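Local coordinates for protein toll (Drosophila melanogaster, PDB 4LXR), which serves as the receptor for the activated cytokine spaetzle C-106, setting embryonic dorsal-ventral polarity and switching on antifungal defence through its leucine-rich-repeat ectodomain, at residues Tyr25-Pro30 and Leu40-Lys45; Asp46-Met51 and Leu67-Val72; Arg606-His611 and Ile621-Gly626. All coordinates share one frame; numbering follows the deposited sequence.

Interaction 1: Tyr25-Pro30 and Leu40-Lys45; sequences YEIICP and LTIQPK
Tyr25 and Ile27 pair antiparallel with Ile42 and Leu40, the axes of strands 25-29 and 40-43 approaching to 4.7 Å and running 155° apart. Each of these two pairs is closed by reciprocal backbone hydrogen bonds, the tighter being Ile27 N to Leu40 O and Leu40 N to Ile27 O, both 2.7 Å. Between them Glu26 faces Thr41 as a non-hydrogen-bonded pair, where the Thr41 CA hydrogen points at Tyr25 O and the Glu26 CA hydrogen at Leu40 O. Tyr25, Ile27, Leu40 and Ile42 put their side chains on one face of the hairpin. There the methyl tips Ile27 CD1 and Ile42 CD1 meet diagonally at 3.6 Å; in both isoleucines CG1 stands anti to the carbonyl carbon with the chain straight beyond it (chi2 176° and -177°), which carries the tips off the sheet. Ile27 CB rests on Leu40 CB at 4.0 Å. This beta hairpin belongs to the N-terminal cap of the Toll ectodomain: helix 4-12 and Phe2 pack over the apolar face, while Cys29 is tied to Cys16 by a disulfide. The Tyr25 ring swings back over its backbone N side, and its CE2 meets Pro44 CG at 3.9 Å, the proline carbon lying at the ring edge, in its plane, with the side chains crossing at about a right angle. On the other face Glu26, its CG anti to the backbone N, passes near Leu40 O with CG at 4.0 Å; its OE2 accepts a hydrogen bond from Leu16 N of the spaetzle C-106 chain.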
loop_
_atom_site.group_PDB
_atom_site.type_symbol
_atom_site.label_atom_id
_atom_site.label_comp_id
_atom_site.label_asym_id
_atom_site.label_seq_id
_atom_site.Cartn_x
_atom_site.Cartn_y
_atom_site.Cartn_z
ATOM N N TYR A 25 -18.833 -7.600 -31.852
ATOM C CA TYR A 25 -19.108 -6.710 -32.968
ATOM C C TYR A 25 -19.937 -5.550 -32.461
ATOM O O TYR A 25 -20.842 -5.747 -31.664
ATOM C CB TYR A 25 -19.866 -7.450 -34.074
ATOM C CG TYR A 25 -19.125 -8.651 -34.612
ATOM C CD1 TYR A 25 -18.174 -8.515 -35.631
ATOM C CD2 TYR A 25 -19.357 -9.920 -34.094
ATOM C CE1 TYR A 25 -17.488 -9.612 -36.119
ATOM C CE2 TYR A 25 -18.675 -11.022 -34.575
ATOM C CZ TYR A 25 -17.741 -10.861 -35.589
ATOM O OH TYR A 25 -17.069 -11.959 -36.068
ATOM N N GLU A 26 -19.619 -4.340 -32.898
ATOM C CA GLU A 26 -20.477 -3.212 -32.584
ATOM C C GLU A 26 -21.182 -2.737 -33.842
ATOM O O GLU A 26 -20.541 -2.400 -34.834
ATOM C CB GLU A 26 -19.712 -2.053 -31.949
ATOM C CG GLU A 26 -20.648 -0.976 -31.404
ATOM C CD GLU A 26 -19.982 0.374 -31.211
ATOM O OE1 GLU A 26 -19.564 0.994 -32.216
ATOM O OE2 GLU A 26 -19.888 0.825 -30.052
ATOM N N ILE A 27 -22.505 -2.721 -33.795
ATOM C CA ILE A 27 -23.292 -2.227 -34.904
ATOM C C ILE A 27 -23.952 -0.907 -34.536
ATOM O O ILE A 27 -24.570 -0.803 -33.475
ATOM C CB ILE A 27 -24.359 -3.243 -35.283
ATOM C CG1 ILE A 27 -23.682 -4.565 -35.658
ATOM C CG2 ILE A 27 -25.211 -2.705 -36.419
ATOM C CD1 ILE A 27 -24.628 -5.685 -35.971
ATOM N N ILE A 28 -23.806 0.113 -35.382
ATOM C CA ILE A 28 -24.535 1.359 -35.143
ATOM C C ILE A 28 -25.482 1.692 -36.288
ATOM O O ILE A 28 -25.193 1.422 -37.456
ATOM C CB ILE A 28 -23.615 2.570 -34.815
ATOM C CG1 ILE A 28 -23.016 3.172 -36.078
ATOM C CG2 ILE A 28 -22.519 2.178 -33.840
ATOM C CD1 ILE A 28 -21.977 4.233 -35.792
ATOM N N CYS A 29 -26.633 2.252 -35.931
ATOM C CA CYS A 29 -27.660 2.606 -36.896
ATOM C C CYS A 29 -28.260 3.958 -36.510
ATOM O O CYS A 29 -28.653 4.157 -35.359
ATOM C CB CYS A 29 -28.756 1.538 -36.925
ATOM S SG CYS A 29 -28.193 -0.163 -37.261
ATOM N N PRO A 30 -28.305 4.909 -37.458
ATOM C CA PRO A 30 -27.736 4.862 -38.812
ATOM C C PRO A 30 -26.207 4.885 -38.801
ATOM O O PRO A 30 -25.598 5.183 -37.774
ATOM C CB PRO A 30 -28.261 6.151 -39.459
ATOM C CG PRO A 30 -29.445 6.544 -38.639
ATOM C CD PRO A 30 -29.100 6.129 -37.243
ATOM N N LEU A 40 -25.743 -1.925 -31.330
ATOM C CA LEU A 40 -25.805 -3.326 -30.956
ATOM C C LEU A 40 -24.433 -3.909 -30.694
ATOM O O LEU A 40 -23.509 -3.720 -31.479
ATOM C CB LEU A 40 -26.502 -4.149 -32.039
ATOM C CG LEU A 40 -28.007 -3.977 -32.234
ATOM C CD1 LEU A 40 -28.291 -2.880 -33.260
ATOM C CD2 LEU A 40 -28.555 -5.292 -32.713
ATOM N N THR A 41 -24.305 -4.629 -29.589
ATOM C CA THR A 41 -23.079 -5.357 -29.310
ATOM C C THR A 41 -23.387 -6.843 -29.365
ATOM O O THR A 41 -24.238 -7.348 -28.626
ATOM C CB THR A 41 -22.502 -4.993 -27.938
ATOM O OG1 THR A 41 -22.248 -3.586 -27.887
ATOM C CG2 THR A 41 -21.206 -5.754 -27.679
ATOM N N ILE A 42 -22.702 -7.534 -30.262
ATOM C CA ILE A 42 -22.943 -8.945 -30.493
ATOM C C ILE A 42 -21.720 -9.765 -30.117
ATOM O O ILE A 42 -20.612 -9.531 -30.622
ATOM C CB ILE A 42 -23.308 -9.221 -31.965
ATOM C CG1 ILE A 42 -24.492 -8.353 -32.396
ATOM C CG2 ILE A 42 -23.604 -10.699 -32.172
ATOM C CD1 ILE A 42 -24.962 -8.608 -33.819
ATOM N N GLN A 43 -21.930 -10.708 -29.208
ATOM C CA GLN A 43 -20.936 -11.715 -28.854
ATOM C C GLN A 43 -21.584 -13.070 -29.151
ATOM O O GLN A 43 -22.344 -13.595 -28.333
ATOM C CB GLN A 43 -20.547 -11.582 -27.380
ATOM C CG GLN A 43 -19.565 -12.613 -26.866
ATOM C CD GLN A 43 -18.136 -12.282 -27.231
ATOM O OE1 GLN A 43 -17.631 -11.210 -26.896
ATOM N NE2 GLN A 43 -17.478 -13.198 -27.929
ATOM N N PRO A 44 -21.300 -13.623 -30.343
ATOM C CA PRO A 44 -21.980 -14.777 -30.953
ATOM C C PRO A 44 -22.172 -15.949 -29.997
ATOM O O PRO A 44 -21.205 -16.354 -29.357
ATOM C CB PRO A 44 -21.037 -15.171 -32.089
ATOM C CG PRO A 44 -20.355 -13.890 -32.459
ATOM C CD PRO A 44 -20.160 -13.160 -31.162
ATOM N N LYS A 45 -23.406 -16.459 -29.914
ATOM C CA LYS A 45 -23.795 -17.553 -29.011
ATOM C C LYS A 45 -23.912 -17.129 -27.554
ATOM O O LYS A 45 -24.575 -17.804 -26.765
ATOM C CB LYS A 45 -22.861 -18.769 -29.118
ATOM C CG LYS A 45 -22.833 -19.438 -30.478
ATOM C CD LYS A 45 -21.925 -20.663 -30.464
ATOM C CE LYS A 45 -21.716 -21.227 -31.870
ATOM N NZ LYS A 45 -20.681 -22.304 -31.920
#

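Interaction 2: Asp46-Met51 and Leu67-Val72; sequences DYVQIM and LRIGEV
Val72 presses its CG2 methyl onto the backbone of 46-51 near the Asp46-Tyr47 peptide, with CG2 only 3.3 Å from Tyr47 N and 3.5 Å from Asp46 C. This is the closely packed end; across the two segments the contact is apolar packing, with no hydrogen bond. CG2 lies opposite the Val72 backbone N about the CA-CB bond, while CG1 sits between that N and the carbonyl carbon (chi1 78°); one branch thus reaches the peptide of Tyr47 and the other meets Val48 CG1 at 4.1 Å. Val48 forks in the same manner, its CG2 touching the Ile69 CD1 methyl at 3.8 Å. Both Ile69 and Val72 cross the Val48 side chain at about a right angle. A classic beta bulge sets Asp46 and Tyr47 together opposite Gln43, at the corner where the chain leaves strand 38-43 for strand 47-52 in the N-terminal cap of the receptor. Ile97 joins Val48, Ile69 and Val72 in the buried cluster between this strand and the 67-72 segment. The contact thins toward the outside. Asp46 and Tyr47 turn their side chains away from 67-72, and the exposed Glu71 likewise points away, its side chain coming no nearer to 46-51 than 7.7 Å.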
loop_
_atom_site.group_PDB
_atom_site.type_symbol
_atom_site.label_atom_id
_atom_site.label_comp_id
_atom_site.label_asym_id
_atom_site.label_seq_id
_atom_site.Cartn_x
_atom_site.Cartn_y
_atom_site.Cartn_z
ATOM N N ASP A 46 -23.272 -16.020 -27.192
ATOM C CA ASP A 46 -23.243 -15.589 -25.795
ATOM C C ASP A 46 -24.338 -14.567 -25.481
ATOM O O ASP A 46 -25.276 -14.846 -24.727
ATOM C CB ASP A 46 -21.859 -15.038 -25.429
ATOM C CG ASP A 46 -21.704 -14.766 -23.937
ATOM O OD1 ASP A 46 -22.536 -15.250 -23.141
ATOM O OD2 ASP A 46 -20.733 -14.076 -23.555
ATOM N N TYR A 47 -24.220 -13.380 -26.057
ATOM C CA TYR A 47 -25.201 -12.348 -25.784
ATOM C C TYR A 47 -25.325 -11.323 -26.902
ATOM O O TYR A 47 -24.415 -11.155 -27.732
ATOM C CB TYR A 47 -24.890 -11.659 -24.460
ATOM C CG TYR A 47 -23.794 -10.623 -24.529
ATOM C CD1 TYR A 47 -22.453 -10.991 -24.475
ATOM C CD2 TYR A 47 -24.101 -9.266 -24.620
ATOM C CE1 TYR A 47 -21.445 -10.036 -24.523
ATOM C CE2 TYR A 47 -23.102 -8.308 -24.676
ATOM C CZ TYR A 47 -21.781 -8.700 -24.630
ATOM O OH TYR A 47 -20.790 -7.749 -24.678
ATOM N N VAL A 48 -26.466 -10.650 -26.925
ATOM C CA VAL A 48 -26.644 -9.475 -27.759
ATOM C C VAL A 48 -27.140 -8.349 -26.861
ATOM O O VAL A 48 -28.087 -8.536 -26.102
ATOM C CB VAL A 48 -27.624 -9.737 -28.934
ATOM C CG1 VAL A 48 -28.950 -10.323 -28.433
ATOM C CG2 VAL A 48 -27.870 -8.463 -29.724
ATOM N N GLN A 49 -26.466 -7.201 -26.902
ATOM C CA GLN A 49 -26.990 -6.006 -26.246
ATOM C C GLN A 49 -27.582 -5.051 -27.271
ATOM O O GLN A 49 -26.947 -4.728 -28.269
ATOM C CB GLN A 49 -25.928 -5.282 -25.406
ATOM C CG GLN A 49 -26.458 -3.983 -24.784
ATOM C CD GLN A 49 -25.420 -3.183 -24.005
ATOM O OE1 GLN A 49 -24.687 -2.368 -24.574
ATOM N NE2 GLN A 49 -25.372 -3.393 -22.695
ATOM N N ILE A 50 -28.817 -4.619 -27.045
ATOM C CA ILE A 50 -29.383 -3.564 -27.864
ATOM C C ILE A 50 -29.469 -2.297 -27.026
ATOM O O ILE A 50 -30.212 -2.244 -26.049
ATOM C CB ILE A 50 -30.762 -3.933 -28.418
ATOM C CG1 ILE A 50 -30.701 -5.286 -29.117
ATOM C CG2 ILE A 50 -31.247 -2.869 -29.384
ATOM C CD1 ILE A 50 -32.039 -5.974 -29.204
ATOM N N MET A 51 -28.664 -1.298 -27.385
ATOM C CA MET A 51 -28.697 -0.010 -26.711
ATOM C C MET A 51 -29.481 0.927 -27.607
ATOM O O MET A 51 -29.143 1.104 -28.771
ATOM C CB MET A 51 -27.282 0.515 -26.450
ATOM C CG MET A 51 -27.210 1.976 -26.008
ATOM S SD MET A 51 -27.547 2.255 -24.254
ATOM C CE MET A 51 -26.262 1.252 -23.505
ATOM N N LEU A 67 -30.246 -9.537 -39.891
ATOM C CA LEU A 67 -29.061 -9.752 -39.065
ATOM C C LEU A 67 -28.715 -11.232 -38.912
ATOM O O LEU A 67 -27.539 -11.608 -38.940
ATOM C CB LEU A 67 -29.246 -9.134 -37.685
ATOM C CG LEU A 67 -28.442 -7.882 -37.359
ATOM C CD1 LEU A 67 -28.297 -7.732 -35.859
ATOM C CD2 LEU A 67 -27.088 -7.936 -38.018
ATOM N N ARG A 68 -29.747 -12.058 -38.754
ATOM C CA ARG A 68 -29.589 -13.490 -38.481
ATOM C C ARG A 68 -28.614 -13.780 -37.343
ATOM O O ARG A 68 -27.630 -14.492 -37.525
ATOM C CB ARG A 68 -29.195 -14.261 -39.747
ATOM C CG ARG A 68 -30.229 -14.188 -40.863
ATOM C CD ARG A 68 -29.918 -15.166 -42.000
ATOM N NE ARG A 68 -30.588 -16.457 -41.824
ATOM C CZ ARG A 68 -29.971 -17.604 -41.542
ATOM N NH1 ARG A 68 -30.679 -18.721 -41.399
ATOM N NH2 ARG A 68 -28.650 -17.642 -41.410
ATOM N N ILE A 69 -28.880 -13.229 -36.167
ATOM C CA ILE A 69 -27.973 -13.434 -35.039
ATOM C C ILE A 69 -27.828 -14.920 -34.659
ATOM O O ILE A 69 -26.724 -15.389 -34.415
ATOM C CB ILE A 69 -28.362 -12.558 -33.822
ATOM C CG1 ILE A 69 -28.212 -11.074 -34.181
ATOM C CG2 ILE A 69 -27.528 -12.918 -32.593
ATOM C CD1 ILE A 69 -28.497 -10.131 -33.046
ATOM N N GLY A 70 -28.932 -15.661 -34.637
ATOM C CA GLY A 70 -28.871 -17.080 -34.324
ATOM C C GLY A 70 -29.090 -17.370 -32.851
ATOM O O GLY A 70 -29.613 -16.528 -32.114
ATOM N N GLU A 71 -28.707 -18.562 -32.405
ATOM C CA GLU A 71 -28.859 -18.895 -30.994
ATOM C C GLU A 71 -27.988 -18.020 -30.092
ATOM O O GLU A 71 -26.802 -17.827 -30.338
ATOM C CB GLU A 71 -28.591 -20.376 -30.721
ATOM C CG GLU A 71 -28.929 -20.770 -29.276
ATOM C CD GLU A 71 -28.980 -22.271 -29.055
ATOM O OE1 GLU A 71 -28.858 -23.026 -30.043
ATOM O OE2 GLU A 71 -29.144 -22.692 -27.890
ATOM N N VAL A 72 -28.586 -17.488 -29.036
ATOM C CA VAL A 72 -27.836 -16.641 -28.127
ATOM C C VAL A 72 -28.409 -16.773 -26.708
ATOM O O VAL A 72 -29.616 -16.915 -26.537
ATOM C CB VAL A 72 -27.813 -15.184 -28.653
ATOM C CG1 VAL A 72 -29.140 -14.458 -28.366
ATOM C CG2 VAL A 72 -26.643 -14.444 -28.085
#

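Interaction 3: Arg606-His611 and Ile621-Gly626; sequences RGCNCH and INCHSG
Asn609 and Asn622 join side chain to side chain beside their paired backbones: Asn622 ND2 donates to Asn609 OD1 at 3.2 Å, nearly straight at 166°. The acceptor lies in the Asn622 amide plane, but the donor is tilted out of the plane of the Asn609 carbonyl, and the two amide planes stand 47° apart. Asn609 CG sits between its backbone N and carbonyl carbon (chi1 64°), which folds the amide back over Asn622 CB, 3.6 Å from OD1. The other end of that amide, ND2, gives a hydrogen bond to a water 3.1 Å away that also lies beside His624 ND1. Beyond the bond, His611 CE1 comes within 3.8 Å of Asn622 ND2. Replacing Asn622 by an alanine would remove the amide that donates to Asn609 OD1, and the Asn609 side chain would probably be freer to turn. On the opposite face Cys610 SG, in a disulfide with Cys604, packs on Ile621 CG2 at 3.9 Å. Cys608 and Cys623 close the end of the hairpin with a disulfide (SG to SG 2.0 Å). A disulfide-braced antiparallel hairpin of this kind is typical of the LRRNT module that caps the start of a leucine-rich-repeat solenoid.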
loop_
_atom_site.group_PDB
_atom_site.type_symbol
_atom_site.label_atom_id
_atom_site.label_comp_id
_atom_site.label_asym_id
_atom_site.label_seq_id
_atom_site.Cartn_x
_atom_site.Cartn_y
_atom_site.Cartn_z
ATOM N N ARG A 606 44.802 28.719 21.613
ATOM C CA ARG A 606 43.749 29.698 21.917
ATOM C C ARG A 606 42.914 30.214 20.742
ATOM O O ARG A 606 41.744 29.853 20.603
ATOM C CB ARG A 606 44.321 30.879 22.715
ATOM C CG ARG A 606 44.449 30.606 24.208
ATOM C CD ARG A 606 44.889 31.842 24.979
ATOM N NE ARG A 606 44.847 31.627 26.426
ATOM C CZ ARG A 606 45.244 32.522 27.329
ATOM N NH1 ARG A 606 45.718 33.697 26.937
ATOM N NH2 ARG A 606 45.170 32.242 28.624
ATOM N N GLY A 607 43.507 31.065 19.911
ATOM C CA GLY A 607 42.782 31.663 18.805
ATOM C C GLY A 607 42.862 30.840 17.535
ATOM O O GLY A 607 42.859 31.382 16.425
ATOM N N CYS A 608 42.945 29.524 17.700
ATOM C CA CYS A 608 43.070 28.618 16.567
ATOM C C CYS A 608 41.888 27.658 16.551
ATOM O O CYS A 608 41.311 27.343 17.596
ATOM C CB CYS A 608 44.389 27.826 16.634
ATOM S SG CYS A 608 45.920 28.813 16.700
ATOM N N ASN A 609 41.516 27.204 15.361
ATOM C CA ASN A 609 40.581 26.093 15.247
ATOM C C ASN A 609 41.336 24.893 14.684
ATOM O O ASN A 609 42.256 25.057 13.862
ATOM C CB ASN A 609 39.376 26.461 14.379
ATOM C CG ASN A 609 39.757 26.757 12.943
ATOM O OD1 ASN A 609 39.783 25.860 12.099
ATOM N ND2 ASN A 609 40.049 28.019 12.656
ATOM N N CYS A 610 40.972 23.703 15.151
ATOM C CA CYS A 610 41.697 22.481 14.823
ATOM C C CYS A 610 40.715 21.347 14.576
ATOM O O CYS A 610 39.712 21.231 15.270
ATOM C CB CYS A 610 42.648 22.089 15.964
ATOM S SG CYS A 610 43.683 23.433 16.630
ATOM N N HIS A 611 40.992 20.505 13.590
ATOM C CA HIS A 611 40.142 19.337 13.375
ATOM C C HIS A 611 40.952 18.170 12.847
ATOM O O HIS A 611 42.122 18.320 12.487
ATOM C CB HIS A 611 38.993 19.650 12.414
ATOM C CG HIS A 611 39.451 20.061 11.049
ATOM N ND1 HIS A 611 39.599 21.381 10.681
ATOM C CD2 HIS A 611 39.808 19.329 9.967
ATOM C CE1 HIS A 611 40.017 21.444 9.429
ATOM N NE2 HIS A 611 40.151 20.211 8.972
ATOM N N ILE A 621 45.687 22.039 11.971
ATOM C CA ILE A 621 45.694 23.173 12.883
ATOM C C ILE A 621 45.702 24.494 12.125
ATOM O O ILE A 621 46.692 24.840 11.476
ATOM C CB ILE A 621 46.903 23.134 13.815
ATOM C CG1 ILE A 621 46.887 21.861 14.653
ATOM C CG2 ILE A 621 46.924 24.361 14.717
ATOM C CD1 ILE A 621 48.136 21.689 15.480
ATOM N N ASN A 622 44.589 25.216 12.211
ATOM C CA ASN A 622 44.425 26.513 11.572
ATOM C C ASN A 622 44.544 27.665 12.580
ATOM O O ASN A 622 43.756 27.747 13.521
ATOM C CB ASN A 622 43.053 26.594 10.891
ATOM C CG ASN A 622 42.873 25.563 9.795
ATOM O OD1 ASN A 622 43.726 25.409 8.929
ATOM N ND2 ASN A 622 41.748 24.854 9.822
ATOM N N CYS A 623 45.517 28.556 12.395
ATOM C CA CYS A 623 45.581 29.770 13.218
ATOM C C CYS A 623 45.644 31.013 12.343
ATOM O O CYS A 623 46.692 31.340 11.790
ATOM C CB CYS A 623 46.780 29.757 14.156
ATOM S SG CYS A 623 47.034 28.253 15.083
ATOM N N HIS A 624 44.524 31.715 12.234
ATOM C CA HIS A 624 44.424 32.824 11.296
ATOM C C HIS A 624 43.915 34.119 11.917
ATOM O O HIS A 624 43.182 34.882 11.285
ATOM C CB HIS A 624 43.573 32.416 10.098
ATOM C CG HIS A 624 44.088 31.198 9.404
ATOM N ND1 HIS A 624 43.466 29.972 9.491
ATOM C CD2 HIS A 624 45.193 31.008 8.646
ATOM C CE1 HIS A 624 44.154 29.083 8.799
ATOM N NE2 HIS A 624 45.207 29.687 8.276
ATOM N N SER A 625 44.334 34.372 13.151
ATOM C CA SER A 625 44.027 35.628 13.808
ATOM C C SER A 625 44.797 36.779 13.163
ATOM O O SER A 625 44.433 37.939 13.325
ATOM C CB SER A 625 44.335 35.537 15.304
ATOM O OG SER A 625 43.665 34.441 15.905
ATOM N N GLY A 626 45.859 36.452 12.431
ATOM C CA GLY A 626 46.625 37.443 11.684
ATOM C C GLY A 626 47.559 38.304 12.520
ATOM O O GLY A 626 48.099 39.294 12.036
HETATM O O HOH W 1 41.109 29.435 10.118
#

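In the fold
Interactions 1, 2 and 3 follow one another along the chain without overlapping. The first two adjoin, their centres about 8 Å apart: strands 38-43 and 47-52 are consecutive in sequence and neighbours in the sheet, with a probable hydrogen bond from Gln49 N to Thr41 O (2.8 Å) between them. Both belong to the N-terminal cap, where Glu26 and Met51 also touch the spaetzle C-106 chain. Interaction 3 lies on the other side of the chain's centre, its centre about 89 Å from that of interaction 1. Its hairpin, strands 609-613 and 618-622, lies in a separate sheet that runs on to 718-720, consistent with a second, separately capped array of repeats; no other chain touches segments 606-611 and 621-626.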